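Local coordinates for protein (adenylosuccinate lyase) (Thermotoga maritima, PDB 1C3C) that catalyses two steps of de novo purine biosynthesis as an adenylosuccinate lyase, probably splitting fumarate from adenylosuccinate and from SAICAR, at residues A[28-32]-A[196-201]; A[388-393]-A[407-411]. One frame throughout, in Å; residues are numbered along the deposited sequence.

Interaction 1: residues A[28-32]-A[196-201]; sequences AVTRA and KALSYL
Tyr200 lies like a plate in the angle between the backbone of 28-32 and the side chain of Arg31. The rim of its ring slots in against the backbone, with Ala28 O and Ala32 N at its edge. Arg31 covers one face. Its CG is anti to the backbone N (chi1 -179°), and the extended chain carries CD and the guanidinium out across the ring. Arg31 CD sits 3.8 Å from the centroid of the Tyr200 ring, a CH-pi contact. The guanidinium stacks beyond it with the planes 5° apart. This is also a cation-pi contact, with Arg31 CZ 3.9 Å from the centroid of the Tyr200 ring. Glu35, one turn on from Arg31, takes a salt bridge from Arg31 NE and a hydrogen bond with Tyr200 OH, pinning both groups. The 28-32 part of helix 15-35 and the 196-200 part of helix 191-200 run at 129°, their axes 8.0 Å apart at closest approach. Alanines permit this approach in the mainly helical lyase chain: Ala28 CA and Ala197 CA are 4.7 Å apart. The methyl of Ala197 fits between those of Ala28 and Ala32, with Ala197 CB 3.5 Å from Ala28 O. Ala28 CB meets Leu201 CG at 3.8 Å. Ala32 CB presses on Lys196 CB at 3.6 Å.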
ATOM      1  N   ALA A  28      21.584  10.405  30.811  1.00 11.67           N
ATOM      2  CA  ALA A  28      21.619  11.783  30.317  1.00 11.18           C
ATOM      3  C   ALA A  28      20.704  12.658  31.167  1.00 11.05           C
ATOM      4  O   ALA A  28      21.009  13.824  31.459  1.00 11.08           O
ATOM      5  CB  ALA A  28      21.228  11.847  28.826  1.00 10.84           C
ATOM      6  N   VAL A  29      19.547  12.111  31.565  1.00  9.78           N
ATOM      7  CA  VAL A  29      18.604  12.905  32.368  1.00 10.53           C
ATOM      8  C   VAL A  29      19.187  13.127  33.768  1.00 11.11           C
ATOM      9  O   VAL A  29      19.077  14.259  34.295  1.00 10.37           O
ATOM     10  CB  VAL A  29      17.237  12.192  32.440  1.00 10.70           C
ATOM     11  CG1 VAL A  29      16.274  12.847  33.445  1.00 11.29           C
ATOM     12  CG2 VAL A  29      16.568  12.196  31.049  1.00 10.22           C
ATOM     13  N   THR A  30      19.744  12.070  34.384  1.00 10.95           N
ATOM     14  CA  THR A  30      20.294  12.316  35.743  1.00 12.78           C
ATOM     15  C   THR A  30      21.445  13.305  35.650  1.00 12.92           C
ATOM     16  O   THR A  30      21.621  14.167  36.518  1.00 12.42           O
ATOM     17  CB  THR A  30      20.759  11.042  36.491  1.00 14.61           C
ATOM     18  OG1 THR A  30      21.796  10.398  35.777  1.00 16.06           O
ATOM     19  CG2 THR A  30      19.591  10.068  36.683  1.00 13.89           C
ATOM     20  N   ARG A  31      22.278  13.211  34.600  1.00 12.15           N
ATOM     21  CA  ARG A  31      23.369  14.160  34.430  1.00 12.72           C
ATOM     22  C   ARG A  31      22.838  15.591  34.351  1.00 12.76           C
ATOM     23  O   ARG A  31      23.396  16.512  34.978  1.00 13.47           O
ATOM     24  CB  ARG A  31      24.230  13.827  33.207  1.00 13.36           C
ATOM     25  CG  ARG A  31      25.383  14.799  33.023  1.00 16.11           C
ATOM     26  CD  ARG A  31      26.250  14.356  31.824  1.00 19.87           C
ATOM     27  NE  ARG A  31      27.181  15.446  31.513  1.00 23.23           N
ATOM     28  CZ  ARG A  31      27.904  15.492  30.400  1.00 26.26           C
ATOM     29  NH1 ARG A  31      27.850  14.501  29.517  1.00 26.24           N
ATOM     30  NH2 ARG A  31      28.704  16.536  30.168  1.00 28.52           N
ATOM     31  N   ALA A  32      21.775  15.805  33.591  1.00 11.99           N
ATOM     32  CA  ALA A  32      21.200  17.151  33.456  1.00 11.86           C
ATOM     33  C   ALA A  32      20.607  17.669  34.742  1.00 11.46           C
ATOM     34  O   ALA A  32      20.849  18.817  35.139  1.00 12.36           O
ATOM     35  CB  ALA A  32      20.048  17.121  32.413  1.00 11.76           C
ATOM     36  N   LYS A 196      19.228  20.018  28.177  1.00 13.93           N
ATOM     37  CA  LYS A 196      20.560  19.539  28.519  1.00 15.37           C
ATOM     38  C   LYS A 196      20.724  18.038  28.237  1.00 13.13           C
ATOM     39  O   LYS A 196      21.701  17.643  27.603  1.00 13.24           O
ATOM     40  CB  LYS A 196      20.882  19.710  30.018  1.00 20.37           C
ATOM     41  CG  LYS A 196      21.293  21.130  30.394  1.00 26.76           C
ATOM     42  CD  LYS A 196      21.865  21.055  31.843  1.00 31.06           C
ATOM     43  CE  LYS A 196      22.653  22.314  32.141  1.00 34.07           C
ATOM     44  NZ  LYS A 196      23.635  22.594  31.053  1.00 36.57           N
ATOM     45  N   ALA A 197      19.799  17.215  28.726  1.00 11.26           N
ATOM     46  CA  ALA A 197      19.926  15.766  28.534  1.00 11.08           C
ATOM     47  C   ALA A 197      20.011  15.392  27.044  1.00 11.66           C
ATOM     48  O   ALA A 197      20.877  14.591  26.657  1.00 12.20           O
ATOM     49  CB  ALA A 197      18.718  15.004  29.113  1.00  9.81           C
ATOM     50  N   LEU A 198      19.136  15.970  26.237  1.00 10.97           N
ATOM     51  CA  LEU A 198      19.168  15.588  24.801  1.00 11.66           C
ATOM     52  C   LEU A 198      20.422  16.099  24.120  1.00 12.65           C
ATOM     53  O   LEU A 198      20.952  15.406  23.238  1.00 12.59           O
ATOM     54  CB  LEU A 198      17.916  16.113  24.078  1.00 11.25           C
ATOM     55  CG  LEU A 198      16.617  15.464  24.576  1.00 10.20           C
ATOM     56  CD1 LEU A 198      15.419  16.127  23.865  1.00 11.19           C
ATOM     57  CD2 LEU A 198      16.546  13.954  24.310  1.00 11.08           C
ATOM     58  N   SER A 199      20.918  17.271  24.520  1.00 13.83           N
ATOM     59  CA  SER A 199      22.198  17.705  23.971  1.00 15.83           C
ATOM     60  C   SER A 199      23.327  16.715  24.270  1.00 15.12           C
ATOM     61  O   SER A 199      24.166  16.515  23.360  1.00 14.78           O
ATOM     62  CB  SER A 199      22.592  19.114  24.430  1.00 19.91           C
ATOM     63  OG  SER A 199      23.057  19.030  25.793  1.00 25.56           O
ATOM     64  N   TYR A 200      23.393  16.072  25.439  1.00 14.12           N
ATOM     65  CA  TYR A 200      24.427  15.087  25.703  1.00 14.70           C
ATOM     66  C   TYR A 200      24.295  13.895  24.742  1.00 14.93           C
ATOM     67  O   TYR A 200      25.293  13.258  24.447  1.00 16.38           O
ATOM     68  CB  TYR A 200      24.340  14.464  27.122  1.00 15.32           C
ATOM     69  CG  TYR A 200      24.333  15.461  28.251  1.00 17.03           C
ATOM     70  CD1 TYR A 200      23.450  15.291  29.327  1.00 18.23           C
ATOM     71  CD2 TYR A 200      25.179  16.552  28.243  1.00 19.29           C
ATOM     72  CE1 TYR A 200      23.441  16.221  30.360  1.00 19.96           C
ATOM     73  CE2 TYR A 200      25.185  17.486  29.290  1.00 20.97           C
ATOM     74  CZ  TYR A 200      24.323  17.290  30.327  1.00 21.46           C
ATOM     75  OH  TYR A 200      24.260  18.186  31.380  1.00 23.08           O
ATOM     76  N   LEU A 201      23.075  13.583  24.311  1.00 13.81           N
ATOM     77  CA  LEU A 201      22.836  12.465  23.399  1.00 13.51           C
ATOM     78  C   LEU A 201      22.962  12.793  21.910  1.00 14.16           C
ATOM     79  O   LEU A 201      22.769  11.906  21.043  1.00 14.44           O
ATOM     80  CB  LEU A 201      21.421  11.961  23.693  1.00 13.10           C
ATOM     81  CG  LEU A 201      21.147  11.388  25.096  1.00 13.86           C
ATOM     82  CD1 LEU A 201      19.638  11.083  25.193  1.00 13.62           C
ATOM     83  CD2 LEU A 201      21.989  10.138  25.357  1.00 14.17           C
TER

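Interaction 2: residues A[388-393]-A[407-411]; sequences FLEYLL and LEELF
Phe411 lays one face of its ring against Leu389. Leu389 CG stands over the ring centre, 4.0 Å from the centroid of the Phe411 ring and 12° off the normal, a CH-pi contact. With chi1 at -158°, Leu389 CG lies roughly opposite the backbone N, which sets the branch over that face. The far end of the Phe411 ring, CZ, meets both Phe388 and Leu392. Phe411 CZ comes 3.6 Å from Phe388 CD1. The rims of the two rings meet with their planes at 61°, without stacking. Leu392 CD1 touches Phe411 CZ at 3.9 Å, near the plane of that ring, while it also lies over the centre of one face of the Phe388 ring. An alanine in place of Phe411 would probably open a gap beside Phe388, Leu389 and Leu392 and strip Leu389 CG of its ring face. Leu407 fills the next hollow with a single methyl. Leu407 CD1 is 3.6 Å from Leu392 CB and also meets CD2 of Leu389 and of Leu393. The side chains of Leu389 and Leu407 pass alongside, pointing opposite ways. Phe352 also meets the Phe411 ring, and Val356 of helix 353-362 lies against Phe388 and Leu392. The result is a partly buried apolar cluster where short helices meet, consistent with the small helical C-terminal region of adenylosuccinate lyase.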
ATOM      1  N   PHE A 388      21.411  -3.025 -43.712  1.00 21.57           N
ATOM      2  CA  PHE A 388      20.716  -1.831 -44.192  1.00 21.60           C
ATOM      3  C   PHE A 388      21.614  -0.971 -45.089  1.00 23.17           C
ATOM      4  O   PHE A 388      21.187  -0.470 -46.147  1.00 23.73           O
ATOM      5  CB  PHE A 388      20.315  -1.000 -42.988  1.00 19.90           C
ATOM      6  CG  PHE A 388      19.443   0.212 -43.098  1.00 18.49           C
ATOM      7  CD1 PHE A 388      19.709   1.335 -42.332  1.00 18.08           C
ATOM      8  CD2 PHE A 388      18.311   0.221 -43.897  1.00 18.69           C
ATOM      9  CE1 PHE A 388      18.872   2.437 -42.364  1.00 18.46           C
ATOM     10  CE2 PHE A 388      17.482   1.326 -43.935  1.00 18.90           C
ATOM     11  CZ  PHE A 388      17.745   2.447 -43.176  1.00 18.84           C
ATOM     12  N   LEU A 389      22.846  -0.749 -44.663  1.00 24.37           N
ATOM     13  CA  LEU A 389      23.736   0.145 -45.432  1.00 26.20           C
ATOM     14  C   LEU A 389      23.843  -0.388 -46.876  1.00 27.63           C
ATOM     15  O   LEU A 389      23.637   0.380 -47.819  1.00 28.56           O
ATOM     16  CB  LEU A 389      25.091   0.174 -44.784  1.00 26.74           C
ATOM     17  CG  LEU A 389      26.092   1.304 -44.980  1.00 28.04           C
ATOM     18  CD1 LEU A 389      27.521   0.809 -44.881  1.00 27.55           C
ATOM     19  CD2 LEU A 389      25.812   2.177 -46.181  1.00 27.38           C
ATOM     20  N   GLU A 390      24.098  -1.664 -47.025  1.00 28.72           N
ATOM     21  CA  GLU A 390      24.197  -2.329 -48.333  1.00 29.74           C
ATOM     22  C   GLU A 390      22.945  -2.209 -49.166  1.00 30.09           C
ATOM     23  O   GLU A 390      23.057  -1.836 -50.353  1.00 30.45           O
ATOM     24  CB  GLU A 390      24.650  -3.775 -48.144  1.00 30.29           C
ATOM     25  N   TYR A 391      21.732  -2.408 -48.640  1.00 29.87           N
ATOM     26  CA  TYR A 391      20.521  -2.093 -49.392  1.00 30.28           C
ATOM     27  C   TYR A 391      20.426  -0.629 -49.810  1.00 30.64           C
ATOM     28  O   TYR A 391      19.961  -0.300 -50.925  1.00 30.47           O
ATOM     29  CB  TYR A 391      19.247  -2.432 -48.619  1.00 30.47           C
ATOM     30  CG  TYR A 391      18.925  -3.903 -48.580  1.00 31.63           C
ATOM     31  CD1 TYR A 391      19.073  -4.689 -47.452  1.00 31.01           C
ATOM     32  CD2 TYR A 391      18.460  -4.520 -49.752  1.00 32.34           C
ATOM     33  CE1 TYR A 391      18.768  -6.028 -47.457  1.00 31.61           C
ATOM     34  CE2 TYR A 391      18.165  -5.865 -49.784  1.00 32.47           C
ATOM     35  CZ  TYR A 391      18.311  -6.617 -48.635  1.00 32.66           C
ATOM     36  OH  TYR A 391      17.989  -7.955 -48.657  1.00 31.80           O
ATOM     37  N   LEU A 392      20.809   0.288 -48.901  1.00 29.70           N
ATOM     38  CA  LEU A 392      20.804   1.694 -49.271  1.00 30.31           C
ATOM     39  C   LEU A 392      21.840   1.952 -50.372  1.00 32.23           C
ATOM     40  O   LEU A 392      21.513   2.702 -51.283  1.00 33.03           O
ATOM     41  CB  LEU A 392      21.078   2.636 -48.099  1.00 28.29           C
ATOM     42  CG  LEU A 392      20.010   2.489 -46.975  1.00 26.67           C
ATOM     43  CD1 LEU A 392      20.572   3.076 -45.692  1.00 25.71           C
ATOM     44  CD2 LEU A 392      18.729   3.124 -47.454  1.00 25.82           C
ATOM     45  N   LEU A 393      23.018   1.352 -50.306  1.00 34.76           N
ATOM     46  CA  LEU A 393      24.040   1.616 -51.316  1.00 37.52           C
ATOM     47  C   LEU A 393      23.578   1.129 -52.687  1.00 40.40           C
ATOM     48  O   LEU A 393      23.896   1.738 -53.725  1.00 41.27           O
ATOM     49  CB  LEU A 393      25.357   0.960 -50.927  1.00 37.23           C
ATOM     50  CG  LEU A 393      26.202   1.696 -49.890  1.00 37.51           C
ATOM     51  CD1 LEU A 393      27.311   0.793 -49.378  1.00 37.06           C
ATOM     52  CD2 LEU A 393      26.775   2.983 -50.478  1.00 37.53           C
ATOM     53  N   LEU A 407      26.643   8.621 -47.027  1.00 32.78           N
ATOM     54  CA  LEU A 407      25.845   7.537 -46.485  1.00 32.48           C
ATOM     55  C   LEU A 407      26.537   6.804 -45.340  1.00 30.71           C
ATOM     56  O   LEU A 407      25.946   6.612 -44.289  1.00 29.28           O
ATOM     57  CB  LEU A 407      25.639   6.444 -47.532  1.00 34.17           C
ATOM     58  CG  LEU A 407      24.249   6.184 -48.004  1.00 35.85           C
ATOM     59  CD1 LEU A 407      23.955   4.722 -48.224  1.00 36.06           C
ATOM     60  CD2 LEU A 407      23.086   6.404 -47.078  1.00 36.30           C
ATOM     61  N   GLU A 408      27.791   6.417 -45.591  1.00 30.08           N
ATOM     62  CA  GLU A 408      28.535   5.647 -44.609  1.00 31.40           C
ATOM     63  C   GLU A 408      28.753   6.400 -43.312  1.00 29.56           C
ATOM     64  O   GLU A 408      28.757   5.813 -42.239  1.00 27.93           O
ATOM     65  CB  GLU A 408      29.911   5.219 -45.145  1.00 34.96           C
ATOM     66  CG  GLU A 408      29.792   4.110 -46.184  1.00 39.07           C
ATOM     67  CD  GLU A 408      31.113   3.765 -46.829  1.00 42.64           C
ATOM     68  OE1 GLU A 408      32.005   4.635 -46.915  1.00 44.21           O
ATOM     69  OE2 GLU A 408      31.262   2.602 -47.267  1.00 44.71           O
ATOM     70  N   GLU A 409      28.910   7.725 -43.370  1.00 28.82           N
ATOM     71  CA  GLU A 409      29.170   8.438 -42.114  1.00 29.85           C
ATOM     72  C   GLU A 409      27.912   8.528 -41.264  1.00 26.51           C
ATOM     73  O   GLU A 409      28.040   8.758 -40.061  1.00 25.93           O
ATOM     74  CB  GLU A 409      29.761   9.788 -42.497  1.00 34.71           C
ATOM     75  CG  GLU A 409      28.698  10.720 -43.051  1.00 40.38           C
ATOM     76  CD  GLU A 409      29.227  11.957 -43.704  1.00 44.39           C
ATOM     77  OE1 GLU A 409      30.491  12.230 -43.676  1.00 46.94           O
ATOM     78  OE2 GLU A 409      28.559  12.919 -44.103  1.00 44.94           O
ATOM     79  N   LEU A 410      26.745   8.217 -41.805  1.00 22.81           N
ATOM     80  CA  LEU A 410      25.518   8.133 -40.983  1.00 21.31           C
ATOM     81  C   LEU A 410      25.522   6.924 -40.072  1.00 19.98           C
ATOM     82  O   LEU A 410      24.694   6.838 -39.167  1.00 19.57           O
ATOM     83  CB  LEU A 410      24.285   8.108 -41.894  1.00 21.43           C
ATOM     84  CG  LEU A 410      24.121   9.332 -42.813  1.00 21.78           C
ATOM     85  CD1 LEU A 410      22.864   9.202 -43.666  1.00 22.27           C
ATOM     86  CD2 LEU A 410      24.117  10.631 -42.022  1.00 21.64           C
ATOM     87  N   PHE A 411      26.394   5.951 -40.313  1.00 19.22           N
ATOM     88  CA  PHE A 411      26.475   4.724 -39.529  1.00 20.48           C
ATOM     89  C   PHE A 411      27.544   4.807 -38.457  1.00 21.91           C
ATOM     90  O   PHE A 411      27.979   3.832 -37.825  1.00 23.20           O
ATOM     91  CB  PHE A 411      26.679   3.552 -40.535  1.00 19.41           C
ATOM     92  CG  PHE A 411      25.405   3.318 -41.309  1.00 19.35           C
ATOM     93  CD1 PHE A 411      25.019   4.109 -42.365  1.00 19.43           C
ATOM     94  CD2 PHE A 411      24.539   2.292 -40.936  1.00 19.27           C
ATOM     95  CE1 PHE A 411      23.826   3.934 -43.044  1.00 20.68           C
ATOM     96  CE2 PHE A 411      23.359   2.089 -41.612  1.00 19.66           C
ATOM     97  CZ  PHE A 411      22.964   2.896 -42.674  1.00 20.11           C
TER

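In the fold
Interactions 1 and 2 lie on opposite sides of the centre of this elongated chain. Their centres are 76 Å apart and their nearest atoms about 60 Å, so they do not touch. Both segments of interaction 1 precede those of interaction 2 in the chain. Interaction 1 joins helices 15-35 and 191-200, through segments 164 residues apart, within the lyase region. Interaction 2 is local, joining helix 388-393 to segment 407-411, which lies on helix 404-409, across 13 residues of the C-terminal region. They share no helix or sheet. Long helices such as 93-129, 216-242 and 303-332 form the body between them. Neither contact is touched by another chain of the four-chain assembly: both are contacts within one subunit.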